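Local atomic coordinates of Nab2p (PDB entry 5L2L), a protein that binds the poly(A) tails of mRNAs, protecting them from the exosome and helping to control tail length and nuclear export. Residues K21-R26 with A35-I40; I29-G34 with I40-G45. All blocks are in the same frame, centred on the assembly; numbering follows the deposited sequence.

Contact 1 of 2, residues K21-R26 with A35-I40. With ZN (zinc ion), chain S; ZN (zinc ion), chain T; nucleotides of chain C; nucleotides of chain H.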
ATOM      1  N   LYS F  21     -13.423   4.744   8.765  1.00 18.11           N
ATOM      2  CA  LYS F  21     -14.437   4.548   9.798  1.00 19.70           C
ATOM      3  C   LYS F  21     -15.130   3.192   9.746  1.00 17.97           C
ATOM      4  O   LYS F  21     -15.965   2.917  10.617  1.00 18.86           O
ATOM      5  CB  LYS F  21     -15.490   5.667   9.721  1.00 25.04           C
ATOM      6  CG  LYS F  21     -16.355   5.680   8.492  1.00 30.08           C
ATOM      7  CD  LYS F  21     -17.354   6.849   8.565  1.00 36.67           C
ATOM      8  CE  LYS F  21     -18.283   6.887   7.375  1.00 42.20           C
ATOM      9  NZ  LYS F  21     -19.388   7.888   7.564  1.00 45.46           N
ATOM     10  N   TYR F  22     -14.784   2.324   8.796  1.00 17.90           N
ATOM     11  CA  TYR F  22     -15.570   1.123   8.515  1.00 18.38           C
ATOM     12  C   TYR F  22     -14.989  -0.130   9.201  1.00 18.65           C
ATOM     13  O   TYR F  22     -13.911  -0.104   9.807  1.00 18.26           O
ATOM     14  CB  TYR F  22     -15.677   0.943   6.991  1.00 18.97           C
ATOM     15  CG  TYR F  22     -16.410   2.082   6.317  1.00 22.19           C
ATOM     16  CD1 TYR F  22     -17.779   2.239   6.478  1.00 27.26           C
ATOM     17  CD2 TYR F  22     -15.733   3.018   5.544  1.00 24.46           C
ATOM     18  CE1 TYR F  22     -18.457   3.286   5.864  1.00 30.61           C
ATOM     19  CE2 TYR F  22     -16.416   4.069   4.919  1.00 27.27           C
ATOM     20  CZ  TYR F  22     -17.771   4.186   5.090  1.00 33.08           C
ATOM     21  OH  TYR F  22     -18.446   5.222   4.485  1.00 42.03           O
ATOM     22  N   ARG F  23     -15.737  -1.239   9.112  1.00 18.09           N
ATOM     23  CA  ARG F  23     -15.332  -2.515   9.721  1.00 18.16           C
ATOM     24  C   ARG F  23     -14.406  -3.284   8.782  1.00 18.30           C
ATOM     25  O   ARG F  23     -14.637  -3.331   7.569  1.00 20.05           O
ATOM     26  CB  ARG F  23     -16.542  -3.402  10.052  1.00 21.23           C
ATOM     27  CG  ARG F  23     -17.366  -2.972  11.264  1.00 23.97           C
ATOM     28  CD  ARG F  23     -18.163  -4.164  11.907  1.00 21.18           C
ATOM     29  NE  ARG F  23     -19.342  -4.530  11.128  1.00 19.64           N
ATOM     30  CZ  ARG F  23     -20.281  -5.394  11.512  1.00 21.33           C
ATOM     31  NH1 ARG F  23     -20.213  -6.015  12.695  1.00 22.70           N
ATOM     32  NH2 ARG F  23     -21.305  -5.636  10.705  1.00 22.92           N
ATOM     33  N   HIS F  24     -13.381  -3.918   9.357  1.00 18.08           N
ATOM     34  CA  HIS F  24     -12.342  -4.624   8.603  1.00 18.28           C
ATOM     35  C   HIS F  24     -12.308  -6.107   8.975  1.00 19.31           C
ATOM     36  O   HIS F  24     -12.083  -6.467  10.142  1.00 20.57           O
ATOM     37  CB  HIS F  24     -10.968  -3.982   8.840  1.00 19.37           C
ATOM     38  CG  HIS F  24     -10.883  -2.560   8.370  1.00 18.40           C
ATOM     39  ND1 HIS F  24     -11.263  -1.495   9.155  1.00 18.78           N
ATOM     40  CD2 HIS F  24     -10.514  -2.033   7.174  1.00 18.00           C
ATOM     41  CE1 HIS F  24     -11.110  -0.369   8.471  1.00 17.72           C
ATOM     42  NE2 HIS F  24     -10.673  -0.672   7.257  1.00 17.97           N
ATOM     43  N   ALA F  25     -12.483  -6.964   7.975  1.00 19.17           N
ATOM     44  CA  ALA F  25     -12.404  -8.408   8.186  1.00 19.30           C
ATOM     45  C   ALA F  25     -10.947  -8.877   8.200  1.00 20.18           C
ATOM     46  O   ALA F  25     -10.146  -8.480   7.343  1.00 22.49           O
ATOM     47  CB  ALA F  25     -13.196  -9.144   7.092  1.00 20.09           C
ATOM     48  N   ARG F  26     -10.610  -9.730   9.174  1.00 20.49           N
ATOM     49  CA  ARG F  26      -9.313 -10.402   9.247  1.00 21.16           C
ATOM     50  C   ARG F  26      -9.440 -11.913   9.105  1.00 23.35           C
ATOM     51  O   ARG F  26      -8.433 -12.626   9.244  1.00 23.53           O
ATOM     52  CB  ARG F  26      -8.593 -10.076  10.565  1.00 24.75           C
ATOM     53  CG  ARG F  26      -8.404  -8.612  10.782  1.00 27.09           C
ATOM     54  CD  ARG F  26      -7.268  -8.310  11.747  1.00 29.81           C
ATOM     55  NE  ARG F  26      -7.367  -8.998  13.030  1.00 33.78           N
ATOM     56  CZ  ARG F  26      -8.188  -8.642  14.012  1.00 35.94           C
ATOM     57  NH1 ARG F  26      -9.014  -7.624  13.848  1.00 36.80           N
ATOM     58  NH2 ARG F  26      -8.195  -9.310  15.151  1.00 37.62           N
ATOM     59  N   ALA F  35     -25.405  -9.784   7.768  1.00 28.76           N
ATOM     60  CA  ALA F  35     -25.612  -8.341   7.760  1.00 31.02           C
ATOM     61  C   ALA F  35     -26.313  -7.833   9.017  1.00 32.11           C
ATOM     62  O   ALA F  35     -26.416  -6.612   9.195  1.00 33.46           O
ATOM     63  CB  ALA F  35     -26.409  -7.943   6.514  1.00 32.56           C
ATOM     64  N   ASN F  36     -26.769  -8.723   9.900  1.00 31.84           N
ATOM     65  CA  ASN F  36     -27.388  -8.325  11.156  1.00 33.74           C
ATOM     66  C   ASN F  36     -26.396  -8.220  12.315  1.00 31.58           C
ATOM     67  O   ASN F  36     -26.811  -7.903  13.438  1.00 32.30           O
ATOM     68  CB  ASN F  36     -28.501  -9.313  11.504  1.00 39.48           C
ATOM     69  CG  ASN F  36     -29.620  -9.290  10.487  1.00 44.26           C
ATOM     70  OD1 ASN F  36     -29.986  -8.228   9.983  1.00 45.65           O
ATOM     71  ND2 ASN F  36     -30.159 -10.462  10.163  1.00 46.84           N
ATOM     72  N   CYS F  37     -25.106  -8.456  12.077  1.00 29.49           N
ATOM     73  CA  CYS F  37     -24.105  -8.349  13.139  1.00 27.28           C
ATOM     74  C   CYS F  37     -23.919  -6.896  13.567  1.00 26.41           C
ATOM     75  O   CYS F  37     -23.669  -6.025  12.724  1.00 27.90           O
ATOM     76  CB  CYS F  37     -22.765  -8.919  12.668  1.00 26.39           C
ATOM     77  SG  CYS F  37     -21.473  -8.886  13.949  1.00 24.62           S
ATOM     78  N   THR F  38     -24.018  -6.630  14.880  1.00 26.07           N
ATOM     79  CA  THR F  38     -23.843  -5.277  15.404  1.00 27.27           C
ATOM     80  C   THR F  38     -22.595  -5.098  16.275  1.00 25.82           C
ATOM     81  O   THR F  38     -22.480  -4.075  16.964  1.00 27.26           O
ATOM     82  CB  THR F  38     -25.071  -4.852  16.213  1.00 31.09           C
ATOM     83  OG1 THR F  38     -25.318  -5.810  17.243  1.00 32.24           O
ATOM     84  CG2 THR F  38     -26.289  -4.742  15.337  1.00 32.70           C
ATOM     85  N   ARG F  39     -21.661  -6.048  16.268  1.00 24.64           N
ATOM     86  CA  ARG F  39     -20.421  -5.915  17.035  1.00 24.75           C
ATOM     87  C   ARG F  39     -19.418  -5.066  16.258  1.00 22.21           C
ATOM     88  O   ARG F  39     -18.962  -5.461  15.181  1.00 23.71           O
ATOM     89  CB  ARG F  39     -19.830  -7.291  17.355  1.00 24.15           C
ATOM     90  CG  ARG F  39     -18.471  -7.202  18.051  1.00 26.52           C
ATOM     91  CD  ARG F  39     -17.899  -8.544  18.512  1.00 27.08           C
ATOM     92  NE  ARG F  39     -16.565  -8.324  19.059  1.00 26.44           N
ATOM     93  CZ  ARG F  39     -15.857  -9.189  19.783  1.00 27.23           C
ATOM     94  NH1 ARG F  39     -16.332 -10.397  20.089  1.00 28.29           N
ATOM     95  NH2 ARG F  39     -14.656  -8.817  20.213  1.00 28.86           N
ATOM     96  N   ILE F  40     -19.033  -3.914  16.815  1.00 21.67           N
ATOM     97  CA  ILE F  40     -18.350  -2.920  15.976  1.00 21.81           C
ATOM     98  C   ILE F  40     -16.924  -3.360  15.597  1.00 22.49           C
ATOM     99  O   ILE F  40     -16.417  -2.988  14.522  1.00 22.04           O
ATOM    100  CB  ILE F  40     -18.385  -1.539  16.673  1.00 23.57           C
ATOM    101  CG1 ILE F  40     -17.939  -0.416  15.720  1.00 24.21           C
ATOM    102  CG2 ILE F  40     -17.528  -1.545  17.923  1.00 25.16           C
ATOM    103  CD1 ILE F  40     -18.862  -0.223  14.480  1.00 24.40           C
TER
HETATM  104 ZN    ZN S 501     -10.875   0.622   5.619  1.00 17.11          ZN
HETATM  105 ZN    ZN T 502     -19.886 -10.100  12.717  1.00 23.04          ZN
ATOM    106  P     A C   3     -17.034   7.963   2.571  1.00 80.52           P
ATOM    107  OP1   A C   3     -16.651   7.946   4.010  1.00 81.37           O
ATOM    108  OP2   A C   3     -18.334   8.562   2.163  1.00 81.78           O
ATOM    109  O5'   A C   3     -15.867   8.655   1.724  1.00 75.35           O
ATOM    110  C5'   A C   3     -14.649   9.078   2.341  1.00 68.76           C
ATOM    111  C4'   A C   3     -13.530   8.093   2.094  1.00 60.68           C
ATOM    112  O4'   A C   3     -13.999   6.768   2.497  1.00 57.48           O
ATOM    113  C3'   A C   3     -13.088   7.974   0.628  1.00 54.96           C
ATOM    114  O3'   A C   3     -11.659   7.760   0.519  1.00 49.63           O
ATOM    115  C2'   A C   3     -13.875   6.747   0.143  1.00 53.00           C
ATOM    116  O2'   A C   3     -13.303   6.076  -0.959  1.00 51.95           O
ATOM    117  C1'   A C   3     -13.899   5.871   1.403  1.00 51.90           C
ATOM    118  N9    A C   3     -14.993   4.879   1.467  1.00 44.98           N
ATOM    119  C8    A C   3     -16.347   5.014   1.232  1.00 44.24           C
ATOM    120  N7    A C   3     -17.041   3.892   1.370  1.00 42.55           N
ATOM    121  C5    A C   3     -16.086   2.930   1.721  1.00 39.47           C
ATOM    122  C6    A C   3     -16.145   1.535   2.009  1.00 35.81           C
ATOM    123  N6    A C   3     -17.247   0.781   2.011  1.00 35.42           N
ATOM    124  N1    A C   3     -14.989   0.902   2.318  1.00 31.44           N
ATOM    125  C2    A C   3     -13.860   1.619   2.342  1.00 31.46           C
ATOM    126  N3    A C   3     -13.673   2.912   2.091  1.00 34.73           N
ATOM    127  C4    A C   3     -14.829   3.532   1.777  1.00 40.29           C
TER
ATOM    128  P     A H  10     -10.313 -15.863  21.855  1.00 43.48           P
ATOM    129  OP1   A H  10      -9.535 -15.008  22.783  1.00 46.65           O
ATOM    130  OP2   A H  10     -10.252 -17.339  22.011  1.00 46.35           O
ATOM    131  O5'   A H  10     -11.828 -15.385  21.906  1.00 43.23           O
ATOM    132  C5'   A H  10     -12.888 -16.280  22.230  1.00 41.83           C
ATOM    133  C4'   A H  10     -14.065 -16.104  21.303  1.00 40.43           C
ATOM    134  O4'   A H  10     -14.169 -14.702  20.913  1.00 38.95           O
ATOM    135  C3'   A H  10     -13.991 -16.901  20.001  1.00 40.42           C
ATOM    136  O3'   A H  10     -15.305 -17.309  19.608  1.00 44.19           O
ATOM    137  C2'   A H  10     -13.461 -15.865  19.010  1.00 37.15           C
ATOM    138  O2'   A H  10     -13.747 -16.151  17.657  1.00 35.43           O
ATOM    139  C1'   A H  10     -14.177 -14.610  19.495  1.00 36.09           C
ATOM    140  N9    A H  10     -13.564 -13.339  19.086  1.00 33.00           N
ATOM    141  C8    A H  10     -12.373 -12.803  19.503  1.00 32.04           C
ATOM    142  N7    A H  10     -12.086 -11.643  18.966  1.00 31.87           N
ATOM    143  C5    A H  10     -13.154 -11.383  18.116  1.00 29.38           C
ATOM    144  C6    A H  10     -13.454 -10.296  17.268  1.00 26.86           C
ATOM    145  N6    A H  10     -12.675  -9.221  17.096  1.00 25.87           N
ATOM    146  N1    A H  10     -14.607 -10.351  16.566  1.00 25.80           N
ATOM    147  C2    A H  10     -15.409 -11.419  16.730  1.00 27.53           C
ATOM    148  N3    A H  10     -15.242 -12.489  17.509  1.00 28.30           N
ATOM    149  C4    A H  10     -14.079 -12.417  18.183  1.00 29.77           C
TER
HETATM  150  O   HOH W   1     -14.227  -4.585  12.508  1.00 29.29           O
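Arg23 sets its CG opposite the carbonyl carbon, beside the backbone N, and then folds at chi3 (-76°), a course that carries its guanidinium to the loop through Cys37, Thr38 and Arg39. Two nitrogens of the group do the gripping. NH1 donates to Arg39 O at 2.8 Å, approaching from above the carbonyl plane, with the oxygen tilted slightly from the plane of the guanidinium. The same nitrogen makes a weak bond to Cys37 SG at 3.4 Å, and NH2 reaches Cys37 O in another weak bond at 3.1 Å. With NE bonded to Leu6 O as well, the buried group is held against rotation. Its positive charge next to a sulfur that binds zinc probably eases the negative charge of the thiolate. Before the guanidinium, Arg23 CD lies 3.4 Å from Ile40 O, so the aliphatic stem also lies against the loop.

Cys37 has its SG anti to the backbone N (chi1 -178°), turned to the zinc it shares with Cys31, Cys42 and His46; this sulfur also accepts a weak hydrogen bond from Arg39 N. Two side chains of the segments lie against RNA bases. The extended Arg39 spreads its guanidinium over the base of A10 of chain H, with NE in a salt bridge to Asp41, while the Tyr22 ring packs one face on A3 of chain C. His24 NE2 binds the zinc of finger 5 at 2.1 Å, joining Cys9, Cys15 and Cys20. The arrangement is an interface between tandem CCCH zinc fingers, in which an arginine of finger 5 clasps the metal-binding loop of finger 6.

Contact 2 of 2, residues I29-G34 with I40-G45. With ZN (zinc ion), chain T; nucleotides of chain H.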
ATOM      1  N   ILE F  29     -13.651 -16.397   6.974  1.00 26.99           N
ATOM      2  CA  ILE F  29     -14.912 -16.974   7.432  1.00 27.14           C
ATOM      3  C   ILE F  29     -15.982 -15.890   7.474  1.00 27.27           C
ATOM      4  O   ILE F  29     -15.761 -14.795   8.007  1.00 26.44           O
ATOM      5  CB  ILE F  29     -14.719 -17.632   8.810  1.00 29.46           C
ATOM      6  CG1 ILE F  29     -13.755 -18.817   8.705  1.00 31.29           C
ATOM      7  CG2 ILE F  29     -16.061 -18.100   9.404  1.00 31.28           C
ATOM      8  CD1 ILE F  29     -13.315 -19.399  10.056  1.00 32.92           C
ATOM      9  N   MET F  30     -17.159 -16.189   6.917  1.00 27.23           N
ATOM     10  CA  MET F  30     -18.246 -15.218   6.935  1.00 28.79           C
ATOM     11  C   MET F  30     -18.973 -15.251   8.290  1.00 28.36           C
ATOM     12  O   MET F  30     -19.263 -16.323   8.845  1.00 28.63           O
ATOM     13  CB  MET F  30     -19.204 -15.474   5.766  1.00 31.72           C
ATOM     14  CG  MET F  30     -18.584 -15.137   4.355  1.00 33.33           C
ATOM     15  SD  MET F  30     -19.723 -15.417   2.971  1.00 40.82           S
ATOM     16  CE  MET F  30     -18.633 -15.166   1.557  1.00 38.10           C
ATOM     17  N   CYS F  31     -19.243 -14.060   8.832  1.00 25.38           N
ATOM     18  CA  CYS F  31     -19.856 -13.953  10.154  1.00 25.87           C
ATOM     19  C   CYS F  31     -21.195 -14.686  10.194  1.00 27.98           C
ATOM     20  O   CYS F  31     -22.030 -14.533   9.296  1.00 28.23           O
ATOM     21  CB  CYS F  31     -20.056 -12.482  10.536  1.00 24.88           C
ATOM     22  SG  CYS F  31     -20.755 -12.262  12.214  1.00 24.67           S
ATOM     23  N   ARG F  32     -21.410 -15.470  11.258  1.00 30.99           N
ATOM     24  CA  ARG F  32     -22.628 -16.267  11.373  1.00 35.51           C
ATOM     25  C   ARG F  32     -23.879 -15.406  11.493  1.00 34.33           C
ATOM     26  O   ARG F  32     -24.983 -15.908  11.242  1.00 35.11           O
ATOM     27  CB  ARG F  32     -22.527 -17.213  12.578  1.00 40.79           C
ATOM     28  CG  ARG F  32     -22.266 -16.513  13.906  1.00 48.89           C
ATOM     29  CD  ARG F  32     -22.397 -17.468  15.096  1.00 58.05           C
ATOM     30  NE  ARG F  32     -21.226 -18.332  15.274  1.00 67.90           N
ATOM     31  CZ  ARG F  32     -20.292 -18.174  16.210  1.00 79.60           C
ATOM     32  NH1 ARG F  32     -20.360 -17.174  17.082  1.00 77.96           N
ATOM     33  NH2 ARG F  32     -19.276 -19.025  16.278  1.00 94.29           N
ATOM     34  N   GLU F  33     -23.741 -14.139  11.891  1.00 33.63           N
ATOM     35  CA  GLU F  33     -24.861 -13.205  11.983  1.00 36.04           C
ATOM     36  C   GLU F  33     -25.070 -12.393  10.710  1.00 33.57           C
ATOM     37  O   GLU F  33     -26.040 -11.625  10.633  1.00 33.28           O
ATOM     38  CB  GLU F  33     -24.650 -12.226  13.148  1.00 41.71           C
ATOM     39  CG  GLU F  33     -24.400 -12.883  14.495  1.00 49.21           C
ATOM     40  CD  GLU F  33     -25.566 -13.723  14.953  1.00 56.25           C
ATOM     41  OE1 GLU F  33     -25.329 -14.872  15.394  1.00 59.39           O
ATOM     42  OE2 GLU F  33     -26.717 -13.238  14.862  1.00 57.58           O
ATOM     43  N   GLY F  34     -24.182 -12.525   9.727  1.00 31.42           N
ATOM     44  CA  GLY F  34     -24.373 -11.865   8.442  1.00 30.06           C
ATOM     45  C   GLY F  34     -24.505 -10.358   8.572  1.00 29.08           C
ATOM     46  O   GLY F  34     -23.820  -9.710   9.377  1.00 30.03           O
ATOM     47  N   ILE F  40     -19.033  -3.914  16.815  1.00 21.67           N
ATOM     48  CA  ILE F  40     -18.350  -2.920  15.976  1.00 21.81           C
ATOM     49  C   ILE F  40     -16.924  -3.360  15.597  1.00 22.49           C
ATOM     50  O   ILE F  40     -16.417  -2.988  14.522  1.00 22.04           O
ATOM     51  CB  ILE F  40     -18.385  -1.539  16.673  1.00 23.57           C
ATOM     52  CG1 ILE F  40     -17.939  -0.416  15.720  1.00 24.21           C
ATOM     53  CG2 ILE F  40     -17.528  -1.545  17.923  1.00 25.16           C
ATOM     54  CD1 ILE F  40     -18.862  -0.223  14.480  1.00 24.40           C
ATOM     55  N   ASP F  41     -16.265  -4.174  16.424  1.00 23.01           N
ATOM     56  CA  ASP F  41     -14.920  -4.663  16.124  1.00 22.74           C
ATOM     57  C   ASP F  41     -14.904  -6.112  15.605  1.00 23.47           C
ATOM     58  O   ASP F  41     -13.842  -6.753  15.615  1.00 23.46           O
ATOM     59  CB  ASP F  41     -14.033  -4.548  17.366  1.00 27.16           C
ATOM     60  CG  ASP F  41     -14.467  -5.491  18.476  1.00 27.51           C
ATOM     61  OD1 ASP F  41     -15.685  -5.722  18.618  1.00 27.51           O
ATOM     62  OD2 ASP F  41     -13.590  -6.000  19.206  1.00 30.01           O
ATOM     63  N   CYS F  42     -16.040  -6.635  15.141  1.00 22.36           N
ATOM     64  CA  CYS F  42     -16.084  -8.010  14.631  1.00 22.75           C
ATOM     65  C   CYS F  42     -15.088  -8.203  13.484  1.00 22.99           C
ATOM     66  O   CYS F  42     -15.025  -7.388  12.558  1.00 23.25           O
ATOM     67  CB  CYS F  42     -17.502  -8.355  14.162  1.00 23.32           C
ATOM     68  SG  CYS F  42     -17.742 -10.097  13.665  1.00 22.79           S
ATOM     69  N   LEU F  43     -14.312  -9.292  13.538  1.00 21.47           N
ATOM     70  CA  LEU F  43     -13.267  -9.541  12.548  1.00 20.77           C
ATOM     71  C   LEU F  43     -13.695 -10.469  11.414  1.00 19.86           C
ATOM     72  O   LEU F  43     -12.895 -10.713  10.501  1.00 19.50           O
ATOM     73  CB  LEU F  43     -12.008 -10.107  13.233  1.00 21.70           C
ATOM     74  CG  LEU F  43     -12.032 -11.439  13.982  1.00 23.79           C
ATOM     75  CD1 LEU F  43     -12.040 -12.657  13.026  1.00 23.54           C
ATOM     76  CD2 LEU F  43     -10.810 -11.489  14.905  1.00 25.71           C
ATOM     77  N   PHE F  44     -14.913 -10.997  11.451  1.00 19.57           N
ATOM     78  CA  PHE F  44     -15.400 -11.916  10.426  1.00 19.72           C
ATOM     79  C   PHE F  44     -16.045 -11.138   9.272  1.00 19.74           C
ATOM     80  O   PHE F  44     -16.336  -9.951   9.378  1.00 21.99           O
ATOM     81  CB  PHE F  44     -16.373 -12.921  11.063  1.00 21.91           C
ATOM     82  CG  PHE F  44     -15.698 -13.831  12.068  1.00 22.31           C
ATOM     83  CD1 PHE F  44     -15.057 -14.993  11.656  1.00 23.75           C
ATOM     84  CD2 PHE F  44     -15.659 -13.499  13.421  1.00 22.94           C
ATOM     85  CE1 PHE F  44     -14.402 -15.814  12.577  1.00 24.95           C
ATOM     86  CE2 PHE F  44     -15.010 -14.314  14.327  1.00 23.90           C
ATOM     87  CZ  PHE F  44     -14.388 -15.473  13.906  1.00 24.30           C
ATOM     88  N   GLY F  45     -16.244 -11.824   8.147  1.00 21.36           N
ATOM     89  CA  GLY F  45     -16.740 -11.153   6.936  1.00 20.50           C
ATOM     90  C   GLY F  45     -18.246 -10.894   6.966  1.00 21.88           C
ATOM     91  O   GLY F  45     -19.036 -11.739   7.387  1.00 24.87           O
TER
HETATM   92 ZN    ZN T 502     -19.886 -10.100  12.717  1.00 23.04          ZN
ATOM     93  P     A H  11     -15.777 -18.840  19.761  1.00 47.25           P
ATOM     94  OP1   A H  11     -17.252 -18.890  19.561  1.00 49.54           O
ATOM     95  OP2   A H  11     -15.150 -19.384  20.986  1.00 47.67           O
ATOM     96  O5'   A H  11     -15.114 -19.581  18.522  1.00 44.56           O
ATOM     97  C5'   A H  11     -15.518 -20.891  18.146  1.00 43.43           C
ATOM     98  C4'   A H  11     -15.371 -21.103  16.663  1.00 42.11           C
ATOM     99  O4'   A H  11     -16.332 -20.257  15.970  1.00 40.91           O
ATOM    100  C3'   A H  11     -14.006 -20.730  16.101  1.00 41.86           C
ATOM    101  O3'   A H  11     -13.726 -21.544  14.960  1.00 44.14           O
ATOM    102  C2'   A H  11     -14.213 -19.277  15.677  1.00 40.02           C
ATOM    103  O2'   A H  11     -13.300 -18.812  14.708  1.00 40.54           O
ATOM    104  C1'   A H  11     -15.647 -19.320  15.149  1.00 38.52           C
ATOM    105  N9    A H  11     -16.382 -18.051  15.227  1.00 35.72           N
ATOM    106  C8    A H  11     -16.458 -17.176  16.284  1.00 36.01           C
ATOM    107  N7    A H  11     -17.240 -16.141  16.074  1.00 35.15           N
ATOM    108  C5    A H  11     -17.724 -16.356  14.789  1.00 33.61           C
ATOM    109  C6    A H  11     -18.609 -15.627  13.977  1.00 32.90           C
ATOM    110  N6    A H  11     -19.168 -14.466  14.329  1.00 31.27           N
ATOM    111  N1    A H  11     -18.888 -16.121  12.755  1.00 32.99           N
ATOM    112  C2    A H  11     -18.325 -17.276  12.383  1.00 32.27           C
ATOM    113  N3    A H  11     -17.478 -18.054  13.050  1.00 33.21           N
ATOM    114  C4    A H  11     -17.222 -17.537  14.268  1.00 34.35           C
ATOM    115  P     A H  10     -10.313 -15.863  21.855  1.00 43.48           P
ATOM    116  OP1   A H  10      -9.535 -15.008  22.783  1.00 46.65           O
ATOM    117  OP2   A H  10     -10.252 -17.339  22.011  1.00 46.35           O
ATOM    118  O5'   A H  10     -11.828 -15.385  21.906  1.00 43.23           O
ATOM    119  C5'   A H  10     -12.888 -16.280  22.230  1.00 41.83           C
ATOM    120  C4'   A H  10     -14.065 -16.104  21.303  1.00 40.43           C
ATOM    121  O4'   A H  10     -14.169 -14.702  20.913  1.00 38.95           O
ATOM    122  C3'   A H  10     -13.991 -16.901  20.001  1.00 40.42           C
ATOM    123  O3'   A H  10     -15.305 -17.309  19.608  1.00 44.19           O
ATOM    124  C2'   A H  10     -13.461 -15.865  19.010  1.00 37.15           C
ATOM    125  O2'   A H  10     -13.747 -16.151  17.657  1.00 35.43           O
ATOM    126  C1'   A H  10     -14.177 -14.610  19.495  1.00 36.09           C
ATOM    127  N9    A H  10     -13.564 -13.339  19.086  1.00 33.00           N
ATOM    128  C8    A H  10     -12.373 -12.803  19.503  1.00 32.04           C
ATOM    129  N7    A H  10     -12.086 -11.643  18.966  1.00 31.87           N
ATOM    130  C5    A H  10     -13.154 -11.383  18.116  1.00 29.38           C
ATOM    131  C6    A H  10     -13.454 -10.296  17.268  1.00 26.86           C
ATOM    132  N6    A H  10     -12.675  -9.221  17.096  1.00 25.87           N
ATOM    133  N1    A H  10     -14.607 -10.351  16.566  1.00 25.80           N
ATOM    134  C2    A H  10     -15.409 -11.419  16.730  1.00 27.53           C
ATOM    135  N3    A H  10     -15.242 -12.489  17.509  1.00 28.30           N
ATOM    136  C4    A H  10     -14.079 -12.417  18.183  1.00 29.77           C
ATOM    137  P     A H   9      -4.841 -12.653  20.113  1.00 38.07           P
ATOM    138  OP1   A H   9      -4.999 -12.008  21.435  1.00 39.41           O
ATOM    139  OP2   A H   9      -3.865 -13.758  19.925  1.00 37.94           O
ATOM    140  O5'   A H   9      -6.270 -13.208  19.662  1.00 38.71           O
ATOM    141  C5'   A H   9      -7.473 -12.651  20.178  1.00 38.43           C
ATOM    142  C4'   A H   9      -8.690 -13.477  19.826  1.00 37.01           C
ATOM    143  O4'   A H   9      -8.996 -13.327  18.410  1.00 35.62           O
ATOM    144  C3'   A H   9      -8.565 -14.975  20.062  1.00 38.31           C
ATOM    145  O3'   A H   9      -9.860 -15.504  20.351  1.00 39.29           O
ATOM    146  C2'   A H   9      -8.117 -15.483  18.693  1.00 36.32           C
ATOM    147  O2'   A H   9      -8.385 -16.851  18.473  1.00 37.67           O
ATOM    148  C1'   A H   9      -8.939 -14.590  17.771  1.00 34.05           C
ATOM    149  N9    A H   9      -8.409 -14.344  16.425  1.00 30.28           N
ATOM    150  C8    A H   9      -7.407 -13.462  16.126  1.00 27.70           C
ATOM    151  N7    A H   9      -7.150 -13.339  14.841  1.00 26.57           N
ATOM    152  C5    A H   9      -8.083 -14.178  14.257  1.00 26.12           C
ATOM    153  C6    A H   9      -8.324 -14.483  12.911  1.00 25.50           C
ATOM    154  N6    A H   9      -7.627 -13.933  11.909  1.00 24.98           N
ATOM    155  N1    A H   9      -9.315 -15.358  12.638  1.00 26.49           N
ATOM    156  C2    A H   9     -10.024 -15.863  13.661  1.00 26.99           C
ATOM    157  N3    A H   9      -9.882 -15.667  14.977  1.00 28.76           N
ATOM    158  C4    A H   9      -8.881 -14.792  15.211  1.00 29.23           C
TER
HETATM  159  O   HOH W   2     -21.512 -12.782   6.753  1.00 32.46           O
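Ile29 to Cys31 and Gly45 pair through a single beta bridge of the parallel pattern, in which Met30 and Gly45 are 4.3 Å apart at their CA atoms. Gly45 N gives an almost straight bond (177°) to Ile29 O, and Cys31 N returns one of 2.7 Å to Gly45 O, lying in the carbonyl plane on a lone pair. A water donates to both Gly45 O and Cys31 O. Beyond the bridge the chain makes a type I turn from Cys31 to Gly34, where Glu33 N bonds to Cys31 SG.

Phe44 turns toward the 29-34 segment. Its CB packs on Cys31 CB at 3.7 Å, and CD1 lies 3.9 Å from Ile29 CB, with Ile29 O at the ring edge. The faces are covered differently: Leu43 CD1 sits over the centre of one, and the base of A11 of chain H stacks offset on the other. Across that base lies the guanidinium of Arg32, whose chain bends at chi3 (78°) to lay it flat there, so the adenine is held between arginine and phenylalanine. Its Watson-Crick edge is read by Arg32 N, which donates to N1 at 3.0 Å, and by Cys31 SG, which accepts from N6 at 3.4 Å. A10 of chain H is read at that edge by main-chain atoms, N1 by Leu43 N and N6 by Asp41 O. Replacing Phe44 with an alanine would probably leave A11 without its stacking partner on one face and open a gap beside Ile29 and Leu43.

Cys31 SG and Cys42 SG lie 4.0 Å apart on the same zinc. Apart from the short 3-10 segment reaching Asn36, loops surround this site, with Arg26 and Ser27 from the preceding linker bonded to the backbone of Leu43.

Overall arrangement
Both contacts converge on the zinc of finger 6: contact 1 supplies Cys37, contact 2 Cys31 and Cys42. Their centres are about 6 Å apart, their segments alternate along the chain, and Ile40 belongs to both. Contact 2 is the more buried and lies within one finger, built on backbone pairing and an aromatic ring that also serves base recognition. Contact 1 is partly buried and joins two fingers, its chemistry concentrated in one buried arginine while its outer residues are exposed. The two touch where Arg23 NH1 packs on Cys42 CB, so the junction of the fingers abuts the adenine-binding loop directly.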